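Local structure of amidohydrolase (Staphylococcus aureus, 3NUR) at residues I25-H30 with R310-A315; M249-W254 with F286-S291. The protein probably hydrolyses carbon-nitrogen bonds in linear amides, as a metal-dependent amidohydrolase built on a TIM barrel. All blocks are in the same frame, centred on the assembly; numbering follows the deposited sequence.

Interaction 1 of 2, residues I25-H30 with R310-A315. With CA (calcium ion), chain B.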
ATOM      1  N   ILE A  25      -4.058  13.427   5.545  1.00  8.36           N
ATOM      2  CA  ILE A  25      -3.116  12.363   5.912  1.00  9.08           C
ATOM      3  C   ILE A  25      -2.963  11.593   4.576  1.00 12.59           C
ATOM      4  O   ILE A  25      -3.973  11.164   4.006  1.00 11.34           O
ATOM      5  CB  ILE A  25      -3.617  11.436   7.049  1.00 12.26           C
ATOM      6  CG1 ILE A  25      -3.886  12.214   8.364  1.00 12.19           C
ATOM      7  CG2 ILE A  25      -2.598  10.294   7.302  1.00 13.57           C
ATOM      8  CD1 ILE A  25      -4.734  11.391   9.430  1.00 19.23           C
ATOM      9  N   THR A  26      -1.731  11.444   4.066  1.00  8.20           N
ATOM     10  CA  THR A  26      -1.497  10.747   2.787  1.00  8.11           C
ATOM     11  C   THR A  26      -0.821   9.383   3.067  1.00 11.78           C
ATOM     12  O   THR A  26       0.123   9.301   3.876  1.00 11.41           O
ATOM     13  CB  THR A  26      -0.825  11.643   1.747  1.00 15.06           C
ATOM     14  OG1 THR A  26       0.366  12.175   2.302  1.00 13.69           O
ATOM     15  CG2 THR A  26      -1.732  12.798   1.246  1.00 11.43           C
ATOM     16  N   PHE A  27      -1.321   8.321   2.419  1.00  8.20           N
ATOM     17  CA  PHE A  27      -0.943   6.948   2.754  1.00  8.25           C
ATOM     18  C   PHE A  27       0.080   6.192   1.904  1.00 12.10           C
ATOM     19  O   PHE A  27       0.524   5.110   2.315  1.00 12.16           O
ATOM     20  CB  PHE A  27      -2.212   6.118   2.953  1.00  9.37           C
ATOM     21  CG  PHE A  27      -2.862   6.317   4.298  1.00  9.03           C
ATOM     22  CD1 PHE A  27      -2.647   5.408   5.331  1.00 10.15           C
ATOM     23  CD2 PHE A  27      -3.708   7.402   4.528  1.00  9.71           C
ATOM     24  CE1 PHE A  27      -3.243   5.591   6.584  1.00  8.99           C
ATOM     25  CE2 PHE A  27      -4.331   7.568   5.772  1.00 10.40           C
ATOM     26  CZ  PHE A  27      -4.096   6.660   6.787  1.00  7.90           C
ATOM     27  N   GLU A  28       0.416   6.706   0.710  1.00  8.96           N
ATOM     28  CA  GLU A  28       1.365   5.992  -0.152  1.00  8.42           C
ATOM     29  C   GLU A  28       2.445   6.963  -0.535  1.00 12.64           C
ATOM     30  O   GLU A  28       2.408   7.533  -1.613  1.00 12.63           O
ATOM     31  CB  GLU A  28       0.646   5.389  -1.385  1.00  9.86           C
ATOM     32  CG  GLU A  28       1.474   4.307  -2.073  1.00 12.73           C
ATOM     33  CD  GLU A  28       0.901   3.887  -3.414  1.00 17.83           C
ATOM     34  OE1 GLU A  28       1.614   4.037  -4.431  1.00 13.92           O
ATOM     35  OE2 GLU A  28      -0.276   3.454  -3.457  1.00 11.26           O
ATOM     36  N   GLU A  29       3.341   7.254   0.409  1.00  8.66           N
ATOM     37  CA  GLU A  29       4.376   8.278   0.239  1.00  8.56           C
ATOM     38  C   GLU A  29       5.694   7.583   0.515  1.00 11.88           C
ATOM     39  O   GLU A  29       5.827   6.911   1.550  1.00 10.48           O
ATOM     40  CB  GLU A  29       4.080   9.427   1.228  1.00  9.56           C
ATOM     41  CG  GLU A  29       2.582   9.803   1.271  1.00 12.04           C
ATOM     42  CD  GLU A  29       1.872  10.047  -0.060  1.00 14.13           C
ATOM     43  OE1 GLU A  29       2.449  10.735  -0.932  1.00 12.26           O
ATOM     44  OE2 GLU A  29       0.734   9.549  -0.234  1.00 12.25           O
ATOM     45  N   HIS A  30       6.637   7.697  -0.438  1.00  8.63           N
ATOM     46  CA  HIS A  30       7.851   6.899  -0.407  1.00  8.91           C
ATOM     47  C   HIS A  30       9.144   7.578  -0.075  1.00 11.80           C
ATOM     48  O   HIS A  30       9.345   8.755  -0.366  1.00 10.88           O
ATOM     49  CB  HIS A  30       7.998   6.154  -1.745  1.00  8.76           C
ATOM     50  CG  HIS A  30       6.794   5.327  -2.103  1.00 11.10           C
ATOM     51  ND1 HIS A  30       6.459   4.185  -1.384  1.00 12.04           N
ATOM     52  CD2 HIS A  30       5.903   5.482  -3.117  1.00 11.85           C
ATOM     53  CE1 HIS A  30       5.373   3.692  -1.964  1.00 10.85           C
ATOM     54  NE2 HIS A  30       4.995   4.440  -3.007  1.00 10.86           N
ATOM     55  N   ARG A 310     -14.304   3.848   3.458  1.00  9.24           N
ATOM     56  CA  ARG A 310     -13.194   2.956   3.108  1.00  9.04           C
ATOM     57  C   ARG A 310     -12.170   3.609   2.195  1.00 11.32           C
ATOM     58  O   ARG A 310     -11.244   2.935   1.731  1.00 12.06           O
ATOM     59  CB  ARG A 310     -13.753   1.643   2.478  1.00  8.50           C
ATOM     60  CG  ARG A 310     -14.816   0.906   3.327  1.00 14.47           C
ATOM     61  CD  ARG A 310     -14.427   0.634   4.781  1.00  8.39           C
ATOM     62  NE  ARG A 310     -13.284  -0.276   4.861  1.00 12.34           N
ATOM     63  CZ  ARG A 310     -12.905  -0.900   5.975  1.00 21.77           C
ATOM     64  NH1 ARG A 310     -13.572  -0.711   7.109  1.00 17.88           N
ATOM     65  NH2 ARG A 310     -11.861  -1.719   5.960  1.00 12.18           N
ATOM     66  N   ILE A 311     -12.296   4.921   1.960  1.00  7.30           N
ATOM     67  CA  ILE A 311     -11.365   5.622   1.076  1.00  7.59           C
ATOM     68  C   ILE A 311     -10.363   6.455   1.868  1.00 11.67           C
ATOM     69  O   ILE A 311     -10.747   7.259   2.722  1.00 12.08           O
ATOM     70  CB  ILE A 311     -12.122   6.464   0.000  1.00  9.86           C
ATOM     71  CG1 ILE A 311     -13.094   5.573  -0.831  1.00  9.91           C
ATOM     72  CG2 ILE A 311     -11.152   7.234  -0.909  1.00 10.15           C
ATOM     73  CD1 ILE A 311     -14.106   6.381  -1.657  1.00 14.77           C
ATOM     74  N   LEU A 312      -9.081   6.264   1.562  1.00  8.20           N
ATOM     75  CA  LEU A 312      -7.986   7.021   2.175  1.00  7.87           C
ATOM     76  C   LEU A 312      -7.302   7.845   1.099  1.00 11.84           C
ATOM     77  O   LEU A 312      -7.431   7.518  -0.069  1.00 11.87           O
ATOM     78  CB  LEU A 312      -6.958   6.077   2.841  1.00  8.10           C
ATOM     79  CG  LEU A 312      -7.473   5.155   3.936  1.00 11.37           C
ATOM     80  CD1 LEU A 312      -6.378   4.168   4.373  1.00 11.59           C
ATOM     81  CD2 LEU A 312      -8.012   5.946   5.126  1.00 12.32           C
ATOM     82  N   TYR A 313      -6.621   8.935   1.475  1.00  8.41           N
ATOM     83  CA  TYR A 313      -5.953   9.795   0.505  1.00  7.96           C
ATOM     84  C   TYR A 313      -4.483   9.408   0.351  1.00  9.33           C
ATOM     85  O   TYR A 313      -3.905   8.817   1.262  1.00  9.31           O
ATOM     86  CB  TYR A 313      -6.145  11.272   0.897  1.00  8.90           C
ATOM     87  CG  TYR A 313      -6.231  12.244  -0.260  1.00  9.83           C
ATOM     88  CD1 TYR A 313      -6.821  11.876  -1.467  1.00 10.48           C
ATOM     89  CD2 TYR A 313      -5.768  13.554  -0.131  1.00 10.76           C
ATOM     90  CE1 TYR A 313      -6.950  12.786  -2.521  1.00  9.09           C
ATOM     91  CE2 TYR A 313      -5.891  14.473  -1.176  1.00 11.63           C
ATOM     92  CZ  TYR A 313      -6.473  14.081  -2.371  1.00 15.08           C
ATOM     93  OH  TYR A 313      -6.576  14.982  -3.407  1.00 13.75           O
ATOM     94  N   ALA A 314      -3.908   9.655  -0.823  1.00  7.25           N
ATOM     95  CA  ALA A 314      -2.510   9.280  -1.130  1.00  6.94           C
ATOM     96  C   ALA A 314      -2.076   9.976  -2.403  1.00 11.85           C
ATOM     97  O   ALA A 314      -2.891  10.139  -3.313  1.00 11.31           O
ATOM     98  CB  ALA A 314      -2.389   7.768  -1.307  1.00  7.40           C
ATOM     99  N   ALA A 315      -0.788  10.348  -2.488  1.00  8.90           N
ATOM    100  CA  ALA A 315      -0.232  11.062  -3.639  1.00  8.67           C
ATOM    101  C   ALA A 315       0.780  10.264  -4.456  1.00 10.96           C
ATOM    102  O   ALA A 315       1.087  10.672  -5.572  1.00  9.21           O
ATOM    103  CB  ALA A 315       0.463  12.339  -3.152  1.00  9.08           C
TER
HETATM  104 CA    CA B 358       3.710   3.912  -4.892  1.00  6.43          CA
HETATM  105  O   HOH W   1      -6.536  10.143   4.176  1.00  8.47           O
HETATM  106  O   HOH W   2       2.865   3.636  -6.884  1.00 15.38           O
HETATM  107  O   HOH W   3       5.630   3.473  -5.996  1.00 19.12           O
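Leu312 places CD1 squarely over one face of the Phe27 ring, 3.9 Å from the ring centroid, while its CB and CD2 touch the ring atoms CD2 and CE2. Tyr313 O sits at the edge of the same ring, in its plane, and accepts Phe27 N at 2.9 Å on a lone pair. Glu29 folds back: a bend at chi2 (-50°) curls its carboxylate toward 310-315. Its OE2 takes Ala315 N on the syn lone pair, at 2.8 Å and nearly straight (171°), and also receives Glu28 N at 3.0 Å from above the carboxylate plane. OE1 is held by Tyr317 N, and Ala314 CB packs against the CB of Glu28. The Ile25 end is looser, since there a water bridges Ile25 O (2.8 Å) and Tyr313 N (3.0 Å). On the metal side Glu28, extended with CG anti to its N (chi1 -163°), sends OE1 to the calcium ion at 2.1 Å, beside His30 NE2 and two waters; its OE2 bonds Ser291 OG. His192 and Asp316 complete the protein ligands. A buried carboxylate gripped by three backbone N-H groups thus ties the loop to the strand corner that presents Glu28 and His30 to the metal.

Interaction 2 of 2, residues M249-W254 with F286-S291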
HETATM    1  N   MSE A 249      -6.507  -4.257   5.369  1.00 10.42           N
HETATM    2  CA  MSE A 249      -5.460  -4.036   4.397  1.00  9.47           C
HETATM    3  C   MSE A 249      -5.748  -2.808   3.581  1.00 12.33           C
HETATM    4  O   MSE A 249      -6.897  -2.362   3.559  1.00 12.08           O
HETATM    5  CB  MSE A 249      -5.203  -5.294   3.587  1.00 11.86           C
HETATM    6  CG  MSE A 249      -4.439  -6.271   4.503  1.00 20.13           C
HETATM    7 SE   MSE A 249      -4.018  -7.775   3.677  0.60 29.96          SE
HETATM    8  CE  MSE A 249      -2.591  -7.021   2.524  1.00 25.37           C
ATOM      9  N   ILE A 250      -4.704  -2.199   2.996  1.00  9.33           N
ATOM     10  CA  ILE A 250      -4.858  -1.012   2.154  1.00  7.35           C
ATOM     11  C   ILE A 250      -4.290  -1.328   0.760  1.00  8.56           C
ATOM     12  O   ILE A 250      -3.247  -1.967   0.641  1.00  7.74           O
ATOM     13  CB  ILE A 250      -4.173   0.253   2.752  1.00  8.97           C
ATOM     14  CG1 ILE A 250      -4.466   0.413   4.278  1.00  9.16           C
ATOM     15  CG2 ILE A 250      -4.612   1.504   1.969  1.00  7.84           C
ATOM     16  CD1 ILE A 250      -3.510   1.389   5.001  1.00 11.17           C
ATOM     17  N   ILE A 251      -4.998  -0.896  -0.285  1.00  7.59           N
ATOM     18  CA  ILE A 251      -4.554  -1.029  -1.669  1.00  7.59           C
ATOM     19  C   ILE A 251      -4.733   0.301  -2.371  1.00 11.97           C
ATOM     20  O   ILE A 251      -5.705   1.004  -2.117  1.00 12.01           O
ATOM     21  CB  ILE A 251      -5.211  -2.186  -2.443  1.00 10.29           C
ATOM     22  CG1 ILE A 251      -6.769  -2.108  -2.396  1.00 10.65           C
ATOM     23  CG2 ILE A 251      -4.626  -3.563  -1.976  1.00 10.19           C
ATOM     24  CD1 ILE A 251      -7.498  -3.265  -3.198  1.00 17.70           C
ATOM     25  N   GLY A 252      -3.788   0.624  -3.236  1.00  9.16           N
ATOM     26  CA  GLY A 252      -3.770   1.867  -3.985  1.00  7.52           C
ATOM     27  C   GLY A 252      -4.348   1.746  -5.370  1.00  8.92           C
ATOM     28  O   GLY A 252      -5.076   0.796  -5.672  1.00  9.19           O
ATOM     29  N   HIS A 253      -4.045   2.740  -6.217  1.00  5.80           N
ATOM     30  CA  HIS A 253      -4.483   2.814  -7.613  1.00  6.04           C
ATOM     31  C   HIS A 253      -5.952   2.473  -7.787  1.00  9.33           C
ATOM     32  O   HIS A 253      -6.340   1.728  -8.716  1.00  8.28           O
ATOM     33  CB  HIS A 253      -3.534   1.990  -8.506  1.00  7.39           C
ATOM     34  CG  HIS A 253      -2.100   2.313  -8.205  1.00 10.76           C
ATOM     35  ND1 HIS A 253      -1.367   1.574  -7.281  1.00 12.09           N
ATOM     36  CD2 HIS A 253      -1.354   3.361  -8.618  1.00 12.02           C
ATOM     37  CE1 HIS A 253      -0.201   2.198  -7.175  1.00 11.54           C
ATOM     38  NE2 HIS A 253      -0.140   3.260  -7.978  1.00 12.17           N
ATOM     39  N   TRP A 254      -6.787   3.078  -6.902  1.00  7.41           N
ATOM     40  CA  TRP A 254      -8.239   2.932  -6.903  1.00  8.42           C
ATOM     41  C   TRP A 254      -8.736   1.484  -6.724  1.00 11.59           C
ATOM     42  O   TRP A 254      -9.842   1.138  -7.161  1.00 11.73           O
ATOM     43  CB  TRP A 254      -8.846   3.608  -8.165  1.00  7.72           C
ATOM     44  CG  TRP A 254      -8.683   5.105  -8.205  1.00  9.97           C
ATOM     45  CD1 TRP A 254      -8.033   5.832  -9.160  1.00 12.80           C
ATOM     46  CD2 TRP A 254      -9.240   6.059  -7.282  1.00  9.89           C
ATOM     47  NE1 TRP A 254      -8.129   7.179  -8.878  1.00 12.27           N
ATOM     48  CE2 TRP A 254      -8.884   7.348  -7.745  1.00 13.37           C
ATOM     49  CE3 TRP A 254     -10.031   5.949  -6.125  1.00 11.52           C
ATOM     50  CZ2 TRP A 254      -9.288   8.517  -7.091  1.00 12.57           C
ATOM     51  CZ3 TRP A 254     -10.377   7.108  -5.438  1.00 12.89           C
ATOM     52  CH2 TRP A 254     -10.006   8.371  -5.918  1.00 13.30           C
ATOM     53  N   PHE A 286     -10.869  -3.884   3.666  1.00  9.91           N
ATOM     54  CA  PHE A 286      -9.923  -3.164   2.814  1.00  7.96           C
ATOM     55  C   PHE A 286     -10.206  -1.686   2.824  1.00 11.67           C
ATOM     56  O   PHE A 286     -11.351  -1.276   3.008  1.00 11.56           O
ATOM     57  CB  PHE A 286     -10.011  -3.663   1.344  1.00  9.11           C
ATOM     58  CG  PHE A 286      -9.207  -4.911   1.068  1.00  9.97           C
ATOM     59  CD1 PHE A 286      -7.962  -4.834   0.446  1.00 10.84           C
ATOM     60  CD2 PHE A 286      -9.689  -6.167   1.442  1.00 10.96           C
ATOM     61  CE1 PHE A 286      -7.201  -5.990   0.214  1.00 12.07           C
ATOM     62  CE2 PHE A 286      -8.933  -7.327   1.197  1.00 13.11           C
ATOM     63  CZ  PHE A 286      -7.704  -7.230   0.571  1.00 12.05           C
ATOM     64  N   TYR A 287      -9.152  -0.881   2.588  1.00  7.97           N
ATOM     65  CA  TYR A 287      -9.253   0.562   2.373  1.00  7.75           C
ATOM     66  C   TYR A 287      -8.656   0.779   0.985  1.00 10.47           C
ATOM     67  O   TYR A 287      -7.753   0.050   0.576  1.00  9.59           O
ATOM     68  CB  TYR A 287      -8.429   1.374   3.388  1.00  8.50           C
ATOM     69  CG  TYR A 287      -9.100   1.449   4.736  1.00 10.79           C
ATOM     70  CD1 TYR A 287      -9.928   2.521   5.067  1.00 12.94           C
ATOM     71  CD2 TYR A 287      -8.912   0.449   5.683  1.00 12.18           C
ATOM     72  CE1 TYR A 287     -10.534   2.601   6.319  1.00 15.80           C
ATOM     73  CE2 TYR A 287      -9.505   0.523   6.941  1.00 13.60           C
ATOM     74  CZ  TYR A 287     -10.326   1.597   7.251  1.00 18.67           C
ATOM     75  OH  TYR A 287     -10.900   1.674   8.495  1.00 18.14           O
ATOM     76  N   ILE A 288      -9.153   1.763   0.270  1.00  7.44           N
ATOM     77  CA  ILE A 288      -8.647   2.020  -1.082  1.00  7.06           C
ATOM     78  C   ILE A 288      -8.074   3.450  -1.148  1.00  9.52           C
ATOM     79  O   ILE A 288      -8.687   4.375  -0.615  1.00  9.60           O
ATOM     80  CB  ILE A 288      -9.791   1.791  -2.112  1.00 10.89           C
ATOM     81  CG1 ILE A 288     -10.121   0.280  -2.269  1.00 12.97           C
ATOM     82  CG2 ILE A 288      -9.478   2.454  -3.472  1.00 10.87           C
ATOM     83  CD1 ILE A 288     -11.397  -0.036  -3.048  1.00 19.76           C
ATOM     84  N   THR A 289      -6.965   3.634  -1.888  1.00  6.90           N
ATOM     85  CA  THR A 289      -6.391   4.965  -2.094  1.00  5.63           C
ATOM     86  C   THR A 289      -6.244   5.266  -3.598  1.00  9.79           C
ATOM     87  O   THR A 289      -6.236   4.328  -4.400  1.00  8.58           O
ATOM     88  CB  THR A 289      -5.010   5.171  -1.370  1.00  9.84           C
ATOM     89  OG1 THR A 289      -3.904   4.881  -2.253  1.00 10.36           O
ATOM     90  CG2 THR A 289      -4.881   4.470  -0.019  1.00  9.77           C
ATOM     91  N   PRO A 290      -6.074   6.559  -3.974  1.00  7.08           N
ATOM     92  CA  PRO A 290      -5.914   6.903  -5.394  1.00  8.04           C
ATOM     93  C   PRO A 290      -4.475   6.774  -5.890  1.00 10.33           C
ATOM     94  O   PRO A 290      -4.257   6.835  -7.097  1.00 10.32           O
ATOM     95  CB  PRO A 290      -6.301   8.390  -5.444  1.00  9.78           C
ATOM     96  CG  PRO A 290      -6.671   8.793  -4.054  1.00 13.44           C
ATOM     97  CD  PRO A 290      -6.138   7.776  -3.133  1.00  8.69           C
ATOM     98  N   SER A 291      -3.475   6.705  -4.970  1.00  9.05           N
ATOM     99  CA  SER A 291      -2.036   6.740  -5.331  1.00  7.83           C
ATOM    100  C   SER A 291      -1.706   7.893  -6.302  1.00 12.18           C
ATOM    101  O   SER A 291      -1.027   7.676  -7.312  1.00 11.92           O
ATOM    102  CB  SER A 291      -1.591   5.412  -5.941  1.00 10.32           C
ATOM    103  OG  SER A 291      -2.015   4.307  -5.173  1.00 14.41           O
TER
HETATM  104  O   HOH W   4       0.734   5.837  -8.746  1.00 13.94           O
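With CG beside its backbone N (chi1 -48°), His253 swings its imidazole back over Ser291, whose OG lies over the centre of the ring, 3.3 Å above its plane. Ser291 CB makes a CH-pi contact with the same face, and Ser291 OG also accepts His253 N at 2.8 Å (158°) while bonding Glu28 OE2. Glu256 holds His253 ND1; NE2 meets a water that donates to Ser291 O. Trp254 lays the face of its indole on Pro290, with Pro290 CB 3.7 Å from the centroid of its six-membered ring. Trp254 N bonds Thr289 O at 2.9 Å, and Trp254 NE1 bonds Met293 O. Before these loops the strands run parallel: Tyr287 is gripped at N by Met249 O (2.9 Å) and at O by Ile251 N (3.0 Å), then Thr289 N bonds Ile251 O. On the face toward helices 223-237 and 296-306, Met249 (selenomethionine) CB lies over the Phe286 ring and Ile251 CD1 touches Phe286 CD1. Ile250 and Tyr287 occupy the opposite face. A largely apolar, regularly bonded barrel wall therefore ends in loops of mixed chemistry, where Ser291 backs and Glu256 holds the His253 side chain, which lies about 5 Å from the calcium ion.

In the fold
Both contacts are buried in one barrel, their centres 8 Å apart, and interaction 2 is nested in the chain between the segments of interaction 1. Segment 310-315 joins them: it meets strand 24-31 on one side and 286-291 on the other, where Arg310 O receives Ile288 N, consistent with its filling the eighth-strand position of a TIM barrel. Interaction 2 is a regular parallel strand pair with largely apolar faces, whereas interaction 1 relies on one backbone bond, a bridging water and a buried carboxylate. Their chemistry converges at the metal end, where Glu28 OE2 and Ser291 OG, 2.6 Å apart, probably share a hydrogen bond that positions the calcium-binding carboxylate.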